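Long-range contacts in chemosensory protein (Mamestra brassicae, PDB 1N8V), which binds long-chain lipid-like molecules such as bromo-dodecanol in an all-helical fold and probably carries chemical signals in the moth: residues Leu47-Ile51 with Tyr88-Trp94; Glu79-Glu83 with Arg95-Glu99. All coordinates share one frame; numbering follows the deposited sequence.

Contact 1: residues Leu47-Ile51 with Tyr88-Trp94; sequences LQDAI and YDPTGNW. With BDD (bromo-dodecanol), chain E; BDD (bromo-dodecanol), chain D.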
ATOM      1  N   LEU A  47       7.019   2.165  -3.861  1.00 10.53           N
ATOM      2  CA  LEU A  47       5.702   1.839  -4.387  1.00 11.32           C
ATOM      3  C   LEU A  47       5.587   1.970  -5.908  1.00 11.45           C
ATOM      4  O   LEU A  47       5.042   1.075  -6.586  1.00 11.94           O
ATOM      5  CB  LEU A  47       4.617   2.705  -3.695  1.00 11.48           C
ATOM      6  CG  LEU A  47       3.160   2.459  -4.095  1.00 12.89           C
ATOM      7  CD1 LEU A  47       2.784   0.991  -3.997  1.00 13.79           C
ATOM      8  CD2 LEU A  47       2.237   3.291  -3.244  1.00 13.74           C
ATOM      9  N   GLN A  48       6.107   3.055  -6.472  1.00 11.27           N
ATOM     10  CA  GLN A  48       6.021   3.231  -7.922  1.00 12.15           C
ATOM     11  C   GLN A  48       6.718   2.074  -8.652  1.00 11.43           C
ATOM     12  O   GLN A  48       6.171   1.498  -9.627  1.00 11.86           O
ATOM     13  CB  GLN A  48       6.636   4.549  -8.373  1.00 12.55           C
ATOM     14  CG  GLN A  48       6.266   4.926  -9.783  1.00 13.08           C
ATOM     15  CD  GLN A  48       4.786   5.115  -9.928  1.00 14.17           C
ATOM     16  OE1 GLN A  48       4.220   6.032  -9.320  1.00 16.47           O
ATOM     17  NE2 GLN A  48       4.147   4.265 -10.709  1.00 14.94           N
ATOM     18  N   ASP A  49       7.922   1.740  -8.201  1.00 11.47           N
ATOM     19  CA  ASP A  49       8.692   0.650  -8.791  1.00 11.27           C
ATOM     20  C   ASP A  49       7.889  -0.647  -8.736  1.00 10.57           C
ATOM     21  O   ASP A  49       7.833  -1.413  -9.709  1.00 10.80           O
ATOM     22  CB  ASP A  49      10.038   0.473  -8.073  1.00 12.02           C
ATOM     23  CG  ASP A  49      10.876  -0.631  -8.665  1.00 13.15           C
ATOM     24  OD1 ASP A  49      11.463  -0.453  -9.752  1.00 15.97           O
ATOM     25  OD2 ASP A  49      10.983  -1.722  -8.077  1.00 14.94           O
ATOM     26  N   ALA A  50       7.265  -0.942  -7.606  1.00 10.37           N
ATOM     27  CA  ALA A  50       6.525  -2.190  -7.451  1.00 10.72           C
ATOM     28  C   ALA A  50       5.338  -2.246  -8.406  1.00 11.51           C
ATOM     29  O   ALA A  50       4.967  -3.326  -8.886  1.00 11.69           O
ATOM     30  CB  ALA A  50       6.075  -2.356  -6.032  1.00 11.07           C
ATOM     31  N   ILE A  51       4.735  -1.101  -8.684  1.00 11.48           N
ATOM     32  CA  ILE A  51       3.626  -1.020  -9.651  1.00 13.11           C
ATOM     33  C   ILE A  51       4.116  -1.299 -11.060  1.00 13.11           C
ATOM     34  O   ILE A  51       3.430  -1.975 -11.867  1.00 12.98           O
ATOM     35  CB  ILE A  51       2.977   0.392  -9.588  1.00 14.18           C
ATOM     36  CG1 ILE A  51       2.271   0.563  -8.257  1.00 19.44           C
ATOM     37  CG2 ILE A  51       1.998   0.639 -10.768  1.00 15.31           C
ATOM     38  CD1 ILE A  51       1.220  -0.373  -8.034  1.00 21.44           C
ATOM     39  N   TYR A  88      -0.565   6.539  -8.027  1.00 11.71           N
ATOM     40  CA  TYR A  88       0.524   5.592  -8.316  1.00 11.88           C
ATOM     41  C   TYR A  88       0.298   4.673  -9.523  1.00 12.77           C
ATOM     42  O   TYR A  88       1.248   4.107 -10.048  1.00 12.95           O
ATOM     43  CB  TYR A  88       0.817   4.757  -7.056  1.00 12.16           C
ATOM     44  CG  TYR A  88       1.604   5.550  -6.020  1.00 11.96           C
ATOM     45  CD1 TYR A  88       2.981   5.611  -6.080  1.00 11.51           C
ATOM     46  CD2 TYR A  88       0.967   6.238  -4.998  1.00 11.37           C
ATOM     47  CE1 TYR A  88       3.707   6.340  -5.158  1.00 11.15           C
ATOM     48  CE2 TYR A  88       1.671   6.971  -4.078  1.00 10.96           C
ATOM     49  CZ  TYR A  88       3.051   7.009  -4.152  1.00 10.51           C
ATOM     50  OH  TYR A  88       3.803   7.729  -3.229  1.00 12.06           O
ATOM     51  N   ASP A  89      -0.946   4.510  -9.954  1.00 11.86           N
ATOM     52  CA  ASP A  89      -1.254   3.638 -11.100  1.00 11.65           C
ATOM     53  C   ASP A  89      -2.211   4.370 -12.043  1.00 11.99           C
ATOM     54  O   ASP A  89      -3.300   3.886 -12.306  1.00 11.76           O
ATOM     55  CB  ASP A  89      -1.858   2.337 -10.569  1.00 11.73           C
ATOM     56  CG  ASP A  89      -1.954   1.230 -11.596  1.00 11.68           C
ATOM     57  OD1 ASP A  89      -1.401   1.339 -12.731  1.00 12.15           O
ATOM     58  OD2 ASP A  89      -2.612   0.190 -11.313  1.00 13.74           O
ATOM     59  N   PRO A  90      -1.793   5.524 -12.571  1.00 12.90           N
ATOM     60  CA  PRO A  90      -2.686   6.366 -13.380  1.00 13.17           C
ATOM     61  C   PRO A  90      -3.174   5.707 -14.659  1.00 13.95           C
ATOM     62  O   PRO A  90      -4.230   6.123 -15.150  1.00 15.12           O
ATOM     63  CB  PRO A  90      -1.810   7.600 -13.689  1.00 14.23           C
ATOM     64  CG  PRO A  90      -0.451   7.099 -13.596  1.00 14.06           C
ATOM     65  CD  PRO A  90      -0.475   6.163 -12.406  1.00 13.19           C
ATOM     66  N   THR A  91      -2.465   4.726 -15.200  1.00 14.40           N
ATOM     67  CA  THR A  91      -2.968   4.058 -16.403  1.00 15.39           C
ATOM     68  C   THR A  91      -3.789   2.818 -16.040  1.00 15.15           C
ATOM     69  O   THR A  91      -4.242   2.081 -16.939  1.00 16.83           O
ATOM     70  CB  THR A  91      -1.835   3.662 -17.379  1.00 15.93           C
ATOM     71  OG1 THR A  91      -1.014   2.656 -16.798  1.00 17.36           O
ATOM     72  CG2 THR A  91      -0.925   4.853 -17.694  1.00 17.84           C
ATOM     73  N   GLY A  92      -3.941   2.535 -14.747  1.00 13.69           N
ATOM     74  CA  GLY A  92      -4.748   1.416 -14.305  1.00 14.29           C
ATOM     75  C   GLY A  92      -4.285   0.010 -14.624  1.00 14.71           C
ATOM     76  O   GLY A  92      -5.107  -0.846 -14.940  1.00 15.10           O
ATOM     77  N   ASN A  93      -2.993  -0.253 -14.482  1.00 13.91           N
ATOM     78  CA  ASN A  93      -2.456  -1.586 -14.727  1.00 14.32           C
ATOM     79  C   ASN A  93      -3.144  -2.615 -13.827  1.00 13.35           C
ATOM     80  O   ASN A  93      -3.430  -3.741 -14.255  1.00 14.19           O
ATOM     81  CB  ASN A  93      -0.931  -1.645 -14.449  1.00 15.25           C
ATOM     82  CG  ASN A  93      -0.103  -0.807 -15.436  1.00 17.31           C
ATOM     83  OD1 ASN A  93      -0.188  -0.997 -16.621  1.00 18.88           O
ATOM     84  ND2 ASN A  93       0.689   0.129 -14.919  1.00 20.46           N
ATOM     85  N   TRP A  94      -3.345  -2.265 -12.557  1.00 13.01           N
ATOM     86  CA  TRP A  94      -3.773  -3.229 -11.557  1.00 12.43           C
ATOM     87  C   TRP A  94      -5.129  -2.981 -10.908  1.00 11.83           C
ATOM     88  O   TRP A  94      -5.587  -3.793 -10.112  1.00 12.41           O
ATOM     89  CB  TRP A  94      -2.719  -3.288 -10.433  1.00 12.11           C
ATOM     90  CG  TRP A  94      -1.300  -3.497 -10.925  1.00 12.22           C
ATOM     91  CD1 TRP A  94      -0.305  -2.551 -10.999  1.00 14.15           C
ATOM     92  CD2 TRP A  94      -0.733  -4.712 -11.417  1.00 11.91           C
ATOM     93  NE1 TRP A  94       0.835  -3.104 -11.528  1.00 13.85           N
ATOM     94  CE2 TRP A  94       0.595  -4.428 -11.800  1.00 12.25           C
ATOM     95  CE3 TRP A  94      -1.214  -6.013 -11.588  1.00 12.24           C
ATOM     96  CZ2 TRP A  94       1.452  -5.413 -12.301  1.00 14.06           C
ATOM     97  CZ3 TRP A  94      -0.363  -6.976 -12.112  1.00 15.51           C
ATOM     98  CH2 TRP A  94       0.943  -6.660 -12.458  1.00 13.75           C
TER
HETATM   99  O1  BDD E 503      -3.674   0.023  -8.763  1.00 14.89           O
HETATM  100  C1  BDD E 503      -2.721  -0.406  -7.789  1.00 15.98           C
HETATM  101  C2  BDD E 503      -2.598   0.628  -6.662  1.00 15.65           C
HETATM  102  C3  BDD E 503      -1.774   0.050  -5.514  1.00 18.22           C
HETATM  103  C4  BDD E 503      -1.687   0.973  -4.296  1.00 23.01           C
HETATM  104  C5  BDD E 503      -1.692   0.153  -3.000  1.00 26.39           C
HETATM  105  C6  BDD E 503      -0.541   0.482  -2.067  1.00 28.40           C
HETATM  106  C7  BDD E 503      -0.578  -0.355  -0.785  1.00 27.84           C
HETATM  107  C8  BDD E 503       0.746  -1.031  -0.505  1.00 27.29           C
HETATM  108  C9  BDD E 503       0.823  -1.584   0.911  1.00 24.76           C
HETATM  109  C10 BDD E 503       2.165  -2.269   1.178  1.00 23.08           C
HETATM  110  C11 BDD E 503       2.138  -3.373   2.238  1.00 21.05           C
HETATM  111  C12 BDD E 503       3.275  -4.436   2.106  1.00 14.41           C
HETATM  112 BR   BDD E 503       3.697  -4.860   3.606  1.00  9.04          BR
HETATM  113  O1  BDD D 502       1.066  -5.749  -8.218  1.00 34.77           O
HETATM  114  C1  BDD D 502       1.331  -4.405  -7.831  1.00 33.22           C
HETATM  115  C2  BDD D 502       1.739  -4.403  -6.360  1.00 31.81           C
HETATM  116  C3  BDD D 502       1.109  -3.237  -5.598  1.00 28.88           C
HETATM  117  C4  BDD D 502       1.597  -3.161  -4.155  1.00 26.60           C
HETATM  118  C5  BDD D 502       3.110  -3.047  -4.039  1.00 25.20           C
HETATM  119  C6  BDD D 502       3.611  -3.003  -2.601  1.00 23.29           C
HETATM  120  C7  BDD D 502       5.090  -2.613  -2.540  1.00 23.52           C
HETATM  121  C8  BDD D 502       5.715  -2.853  -1.171  1.00 21.35           C
HETATM  122  C9  BDD D 502       7.070  -2.166  -1.015  1.00 21.47           C
HETATM  123  C10 BDD D 502       7.755  -2.555   0.303  1.00 19.95           C
HETATM  124  C11 BDD D 502       8.981  -1.712   0.663  1.00 21.95           C
HETATM  125  C12 BDD D 502       9.395  -1.829   2.160  1.00 21.87           C
HETATM  126 BR   BDD D 502       8.681  -0.803   3.232  1.00  7.00          BR

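Contact 2: residues Glu79-Glu83 with Arg95-Glu99; sequences EIWRE and RKKYE. With BDD (bromo-dodecanol), chain E; BDD (bromo-dodecanol), chain D.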
ATOM      1  N   GLU A  79     -12.452   5.957  -0.700  1.00 12.96           N
ATOM      2  CA  GLU A  79     -11.836   7.215  -1.086  1.00 13.67           C
ATOM      3  C   GLU A  79     -10.302   7.137  -1.037  1.00 12.73           C
ATOM      4  O   GLU A  79      -9.624   7.697  -1.892  1.00 14.22           O
ATOM      5  CB  GLU A  79     -12.336   8.336  -0.168  1.00 14.31           C
ATOM      6  CG  GLU A  79     -13.835   8.564  -0.180  1.00 18.04           C
ATOM      7  CD  GLU A  79     -14.623   7.569   0.660  1.00 20.89           C
ATOM      8  OE1 GLU A  79     -14.073   6.921   1.599  1.00 20.32           O
ATOM      9  OE2 GLU A  79     -15.834   7.432   0.380  1.00 24.05           O
ATOM     10  N   ILE A  80      -9.767   6.459  -0.021  1.00 12.63           N
ATOM     11  CA  ILE A  80      -8.307   6.292   0.097  1.00 12.59           C
ATOM     12  C   ILE A  80      -7.803   5.403  -1.056  1.00 11.91           C
ATOM     13  O   ILE A  80      -6.842   5.739  -1.727  1.00 11.82           O
ATOM     14  CB  ILE A  80      -7.930   5.723   1.469  1.00 12.32           C
ATOM     15  CG1 ILE A  80      -8.180   6.764   2.575  1.00 14.26           C
ATOM     16  CG2 ILE A  80      -6.480   5.235   1.457  1.00 12.60           C
ATOM     17  CD1 ILE A  80      -7.962   6.231   3.966  1.00 14.89           C
ATOM     18  N   TRP A  81      -8.473   4.282  -1.292  1.00 11.62           N
ATOM     19  CA  TRP A  81      -8.107   3.426  -2.428  1.00 10.49           C
ATOM     20  C   TRP A  81      -8.087   4.219  -3.727  1.00 11.67           C
ATOM     21  O   TRP A  81      -7.114   4.162  -4.482  1.00 12.01           O
ATOM     22  CB  TRP A  81      -9.080   2.253  -2.568  1.00 10.38           C
ATOM     23  CG  TRP A  81      -8.979   1.491  -3.869  1.00 11.53           C
ATOM     24  CD1 TRP A  81      -9.952   1.389  -4.807  1.00 10.46           C
ATOM     25  CD2 TRP A  81      -7.848   0.762  -4.401  1.00 10.70           C
ATOM     26  NE1 TRP A  81      -9.530   0.615  -5.866  1.00 10.94           N
ATOM     27  CE2 TRP A  81      -8.241   0.213  -5.640  1.00 10.12           C
ATOM     28  CE3 TRP A  81      -6.564   0.465  -3.936  1.00 11.67           C
ATOM     29  CZ2 TRP A  81      -7.388  -0.577  -6.411  1.00 11.03           C
ATOM     30  CZ3 TRP A  81      -5.730  -0.286  -4.722  1.00 10.51           C
ATOM     31  CH2 TRP A  81      -6.138  -0.809  -5.928  1.00 11.89           C
ATOM     32  N   ARG A  82      -9.138   4.987  -3.969  1.00 11.63           N
ATOM     33  CA  ARG A  82      -9.191   5.717  -5.224  1.00 12.83           C
ATOM     34  C   ARG A  82      -8.065   6.739  -5.415  1.00 12.68           C
ATOM     35  O   ARG A  82      -7.533   6.879  -6.535  1.00 12.23           O
ATOM     36  CB  ARG A  82     -10.563   6.311  -5.430  1.00 14.42           C
ATOM     37  CG  ARG A  82     -11.497   5.186  -5.755  1.00 16.34           C
ATOM     38  CD  ARG A  82     -12.849   5.646  -6.033  1.00 17.76           C
ATOM     39  NE  ARG A  82     -13.704   4.550  -6.439  1.00 19.47           N
ATOM     40  CZ  ARG A  82     -14.888   4.712  -6.987  1.00 23.15           C
ATOM     41  NH1 ARG A  82     -15.607   3.654  -7.318  1.00 24.52           N
ATOM     42  NH2 ARG A  82     -15.337   5.929  -7.227  1.00 25.10           N
ATOM     43  N   GLU A  83      -7.711   7.455  -4.359  1.00 12.47           N
ATOM     44  CA  GLU A  83      -6.666   8.445  -4.511  1.00 12.37           C
ATOM     45  C   GLU A  83      -5.321   7.782  -4.683  1.00 11.98           C
ATOM     46  O   GLU A  83      -4.472   8.276  -5.446  1.00 12.28           O
ATOM     47  CB  GLU A  83      -6.639   9.471  -3.362  1.00 13.18           C
ATOM     48  CG  GLU A  83      -6.216   8.950  -2.013  1.00 16.71           C
ATOM     49  CD  GLU A  83      -6.294  10.023  -0.952  1.00 19.18           C
ATOM     50  OE1 GLU A  83      -6.326  11.213  -1.343  1.00 24.69           O
ATOM     51  OE2 GLU A  83      -6.318   9.695   0.241  1.00 21.66           O
ATOM     52  N   ARG A  95      -5.747  -1.841 -11.189  1.00 11.00           N
ATOM     53  CA  ARG A  95      -6.970  -1.470 -10.468  1.00 10.81           C
ATOM     54  C   ARG A  95      -8.080  -2.499 -10.575  1.00 11.33           C
ATOM     55  O   ARG A  95      -8.599  -2.973  -9.547  1.00 11.36           O
ATOM     56  CB  ARG A  95      -7.451  -0.095 -10.909  1.00 10.79           C
ATOM     57  CG  ARG A  95      -8.653   0.383 -10.131  1.00 11.57           C
ATOM     58  CD  ARG A  95      -9.114   1.787 -10.442  1.00 11.32           C
ATOM     59  NE  ARG A  95     -10.411   2.072  -9.824  1.00 12.13           N
ATOM     60  CZ  ARG A  95     -11.063   3.211  -9.989  1.00 13.66           C
ATOM     61  NH1 ARG A  95     -10.514   4.189 -10.680  1.00 13.34           N
ATOM     62  NH2 ARG A  95     -12.258   3.369  -9.449  1.00 14.83           N
ATOM     63  N   LYS A  96      -8.439  -2.879 -11.797  1.00 11.03           N
ATOM     64  CA  LYS A  96      -9.518  -3.835 -11.952  1.00 11.86           C
ATOM     65  C   LYS A  96      -9.131  -5.215 -11.405  1.00 11.40           C
ATOM     66  O   LYS A  96      -9.950  -5.887 -10.781  1.00 12.45           O
ATOM     67  CB  LYS A  96      -9.993  -3.917 -13.389  1.00 13.60           C
ATOM     68  CG  LYS A  96     -11.197  -4.846 -13.517  1.00 17.20           C
ATOM     69  CD  LYS A  96     -11.901  -4.745 -14.844  1.00 20.96           C
ATOM     70  CE  LYS A  96     -13.268  -5.450 -14.822  1.00 21.66           C
ATOM     71  NZ  LYS A  96     -13.156  -6.919 -14.598  1.00 22.76           N
ATOM     72  N   LYS A  97      -7.885  -5.618 -11.575  1.00 11.81           N
ATOM     73  CA  LYS A  97      -7.448  -6.909 -11.064  1.00 11.81           C
ATOM     74  C   LYS A  97      -7.607  -6.996  -9.544  1.00 12.79           C
ATOM     75  O   LYS A  97      -8.101  -8.006  -9.033  1.00 13.41           O
ATOM     76  CB  LYS A  97      -6.007  -7.214 -11.461  1.00 12.54           C
ATOM     77  CG  LYS A  97      -5.850  -7.609 -12.917  1.00 12.99           C
ATOM     78  CD  LYS A  97      -4.366  -7.805 -13.278  1.00 13.10           C
ATOM     79  CE  LYS A  97      -4.182  -8.335 -14.704  1.00 13.64           C
ATOM     80  NZ  LYS A  97      -2.742  -8.405 -15.138  1.00 14.56           N
ATOM     81  N   TYR A  98      -7.204  -5.967  -8.816  1.00 12.21           N
ATOM     82  CA  TYR A  98      -7.321  -6.005  -7.348  1.00 12.48           C
ATOM     83  C   TYR A  98      -8.766  -5.871  -6.912  1.00 12.81           C
ATOM     84  O   TYR A  98      -9.196  -6.546  -5.959  1.00 13.62           O
ATOM     85  CB  TYR A  98      -6.477  -4.913  -6.690  1.00 12.71           C
ATOM     86  CG  TYR A  98      -5.020  -5.291  -6.455  1.00 13.76           C
ATOM     87  CD1 TYR A  98      -4.679  -6.270  -5.542  1.00 14.86           C
ATOM     88  CD2 TYR A  98      -3.992  -4.627  -7.110  1.00 15.49           C
ATOM     89  CE1 TYR A  98      -3.356  -6.611  -5.308  1.00 17.14           C
ATOM     90  CE2 TYR A  98      -2.671  -4.960  -6.893  1.00 18.25           C
ATOM     91  CZ  TYR A  98      -2.363  -5.947  -5.971  1.00 17.19           C
ATOM     92  OH  TYR A  98      -1.046  -6.297  -5.719  1.00 20.93           O
ATOM     93  N   GLU A  99      -9.543  -5.027  -7.588  1.00 11.92           N
ATOM     94  CA  GLU A  99     -10.953  -4.878  -7.221  1.00 12.75           C
ATOM     95  C   GLU A  99     -11.722  -6.173  -7.442  1.00 13.65           C
ATOM     96  O   GLU A  99     -12.606  -6.528  -6.636  1.00 14.37           O
ATOM     97  CB  GLU A  99     -11.601  -3.729  -7.983  1.00 11.73           C
ATOM     98  CG  GLU A  99     -11.096  -2.350  -7.562  1.00 13.13           C
ATOM     99  CD  GLU A  99     -11.637  -1.228  -8.421  1.00 14.97           C
ATOM    100  OE1 GLU A  99     -12.243  -1.558  -9.481  1.00 17.05           O
ATOM    101  OE2 GLU A  99     -11.441  -0.047  -8.068  1.00 14.18           O
TER
HETATM  102  O1  BDD E 503      -3.674   0.023  -8.763  1.00 14.89           O
HETATM  103  C1  BDD E 503      -2.721  -0.406  -7.789  1.00 15.98           C
HETATM  104  C2  BDD E 503      -2.598   0.628  -6.662  1.00 15.65           C
HETATM  105  C3  BDD E 503      -1.774   0.050  -5.514  1.00 18.22           C
HETATM  106  C4  BDD E 503      -1.687   0.973  -4.296  1.00 23.01           C
HETATM  107  C5  BDD E 503      -1.692   0.153  -3.000  1.00 26.39           C
HETATM  108  C6  BDD E 503      -0.541   0.482  -2.067  1.00 28.40           C
HETATM  109  C7  BDD E 503      -0.578  -0.355  -0.785  1.00 27.84           C
HETATM  110  C8  BDD E 503       0.746  -1.031  -0.505  1.00 27.29           C
HETATM  111  C9  BDD E 503       0.823  -1.584   0.911  1.00 24.76           C
HETATM  112  C10 BDD E 503       2.165  -2.269   1.178  1.00 23.08           C
HETATM  113  C11 BDD E 503       2.138  -3.373   2.238  1.00 21.05           C
HETATM  114  C12 BDD E 503       3.275  -4.436   2.106  1.00 14.41           C
HETATM  115 BR   BDD E 503       3.697  -4.860   3.606  1.00  9.04          BR
HETATM  116  O1  BDD D 502       1.066  -5.749  -8.218  1.00 34.77           O
HETATM  117  C1  BDD D 502       1.331  -4.405  -7.831  1.00 33.22           C
HETATM  118  C2  BDD D 502       1.739  -4.403  -6.360  1.00 31.81           C
HETATM  119  C3  BDD D 502       1.109  -3.237  -5.598  1.00 28.88           C
HETATM  120  C4  BDD D 502       1.597  -3.161  -4.155  1.00 26.60           C
HETATM  121  C5  BDD D 502       3.110  -3.047  -4.039  1.00 25.20           C
HETATM  122  C6  BDD D 502       3.611  -3.003  -2.601  1.00 23.29           C
HETATM  123  C7  BDD D 502       5.090  -2.613  -2.540  1.00 23.52           C
HETATM  124  C8  BDD D 502       5.715  -2.853  -1.171  1.00 21.35           C
HETATM  125  C9  BDD D 502       7.070  -2.166  -1.015  1.00 21.47           C
HETATM  126  C10 BDD D 502       7.755  -2.555   0.303  1.00 19.95           C
HETATM  127  C11 BDD D 502       8.981  -1.712   0.663  1.00 21.95           C
HETATM  128  C12 BDD D 502       9.395  -1.829   2.160  1.00 21.87           C
HETATM  129 BR   BDD D 502       8.681  -0.803   3.232  1.00  7.00          BR
HETATM  130  O   HOH W   1     -13.000   1.642  -6.194  1.00 23.08           O

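Contact 1: residues Leu47-Ile51 with Tyr88-Trp94
One wall of the bromo-dodecanol pocket is built here by Leu47 and Ile51 of helix 38-53 meeting Tyr88 at the end of helix 78-88 and Asp89 and Trp94 of the loop after it. Leu47 sets a methyl squarely over one face of the Tyr88 ring, a CH-pi contact in which CD2 sits 3.5 Å from the ring centroid and only 7° off its normal. Its other methyl, CD1, turns to the ligands and meets C6 of the chain E bromo-dodecanol at 3.9 Å. The Tyr88 hydroxyl finds its partner outside, at the carbonyl of Val30. Gln48, bent at chi2 (62°), folds its amide back to the end of helix 78-88, where NE2 donates to Tyr88 O at 3.0 Å, tilted from the carbonyl plane; NE2 also bonds Glu52.

In this all-helical chemosensory fold, the connection to helix 95-102 begins with a type I beta turn, Asp89 to Gly92. Gly92 N to Asp89 O closes the turn, and the Asp89 carboxylate accepts from the next two amides, Asn93 N at OD1 and Trp94 N at OD2. The same OD2 receives the alcohol O1 of the chain E ligand at 2.8 Å, so the Trp94 amide and the ligand alcohol share one oxygen.

Trp94 NE1 gives a nearly straight bond (171°) to Ile51 O, 2.9 Å away; the oxygen lies in the indole plane, and the N-H meets it in the carbonyl plane, on a lone pair. This fixes the rotation of the indole, one face of which lies over O1 of the chain D ligand. Ile51 divides its branches: CG2 packs against Trp94 CD1 at 3.9 Å, whereas CD1 touches both alkyl chains, 3.8 Å from C3 of the chain D ligand.

Contact 2: residues Glu79-Glu83 with Arg95-Glu99
With CG of Trp81 swung opposite the backbone nitrogen (chi1 167°), the indole reaches from helix 78-88 across to helix 95-102, while Glu99, extended beyond CG, brings its carboxylate to meet it. Trp81 NE1 donates to Glu99 OE2 at 3.0 Å, almost straight at 170°; the oxygen lies in the indole plane and uses its anti lone pair. Arg95 holds the same oxygen from its own helix, one turn earlier: its NE forms a salt bridge to Glu99 OE2 at 2.9 Å, coming from above the carboxylate plane.

The two short helical segments run roughly antiparallel, at 151°, with axes 12.7 Å apart, so the helices are joined by long side chains and not by close backbone packing. Between them the indole forms part of the wall of the ligand pocket: Trp81 CZ3 touches C2 of the chain E bromo-dodecanol at 3.8 Å, and CH2 rests on Tyr98 CB at 4.2 Å. Helix 60-76 adds Ile70 and Ile74 against the indole. A leucine in place of Trp81 would probably leave Glu99 OE2 without its indole donor and open a gap beside the chain E ligand.

Farther out, NE of Arg82 lies 3.5 Å from NH2 of Arg95. Glu99 is close to both arginines and probably helps balance their charges: it bonds Arg95 directly and is linked to Arg82 through a water that accepts from Arg82 NE and donates to Glu99 OE2. On the pocket side, the Tyr98 hydroxyl makes a weak hydrogen bond, 3.3 Å from OH to O1 of the chain D bromo-dodecanol.

How the contacts relate
After helices 13-17 and 20-30 the chain enters helix 38-53, which carries 47-51, then runs through helix 60-76 into helix 78-88, where 79-83 begins contact 2. The following segment, 88-94, returns to 47-51 and closes contact 1 over 36 intervening residues; the chain then enters helix 95-102, and 95-99 turns back on 79-83 to close the shorter loop of contact 2. The segments alternate, so the contacts cross. Contact 1 ties the end of helix 78-88 and the loop after it to helix 38-53, and contact 2 ties the last helix to helix 78-88. Their centres lie 11 Å apart, and both touch the chain D and chain E bromo-dodecanol molecules.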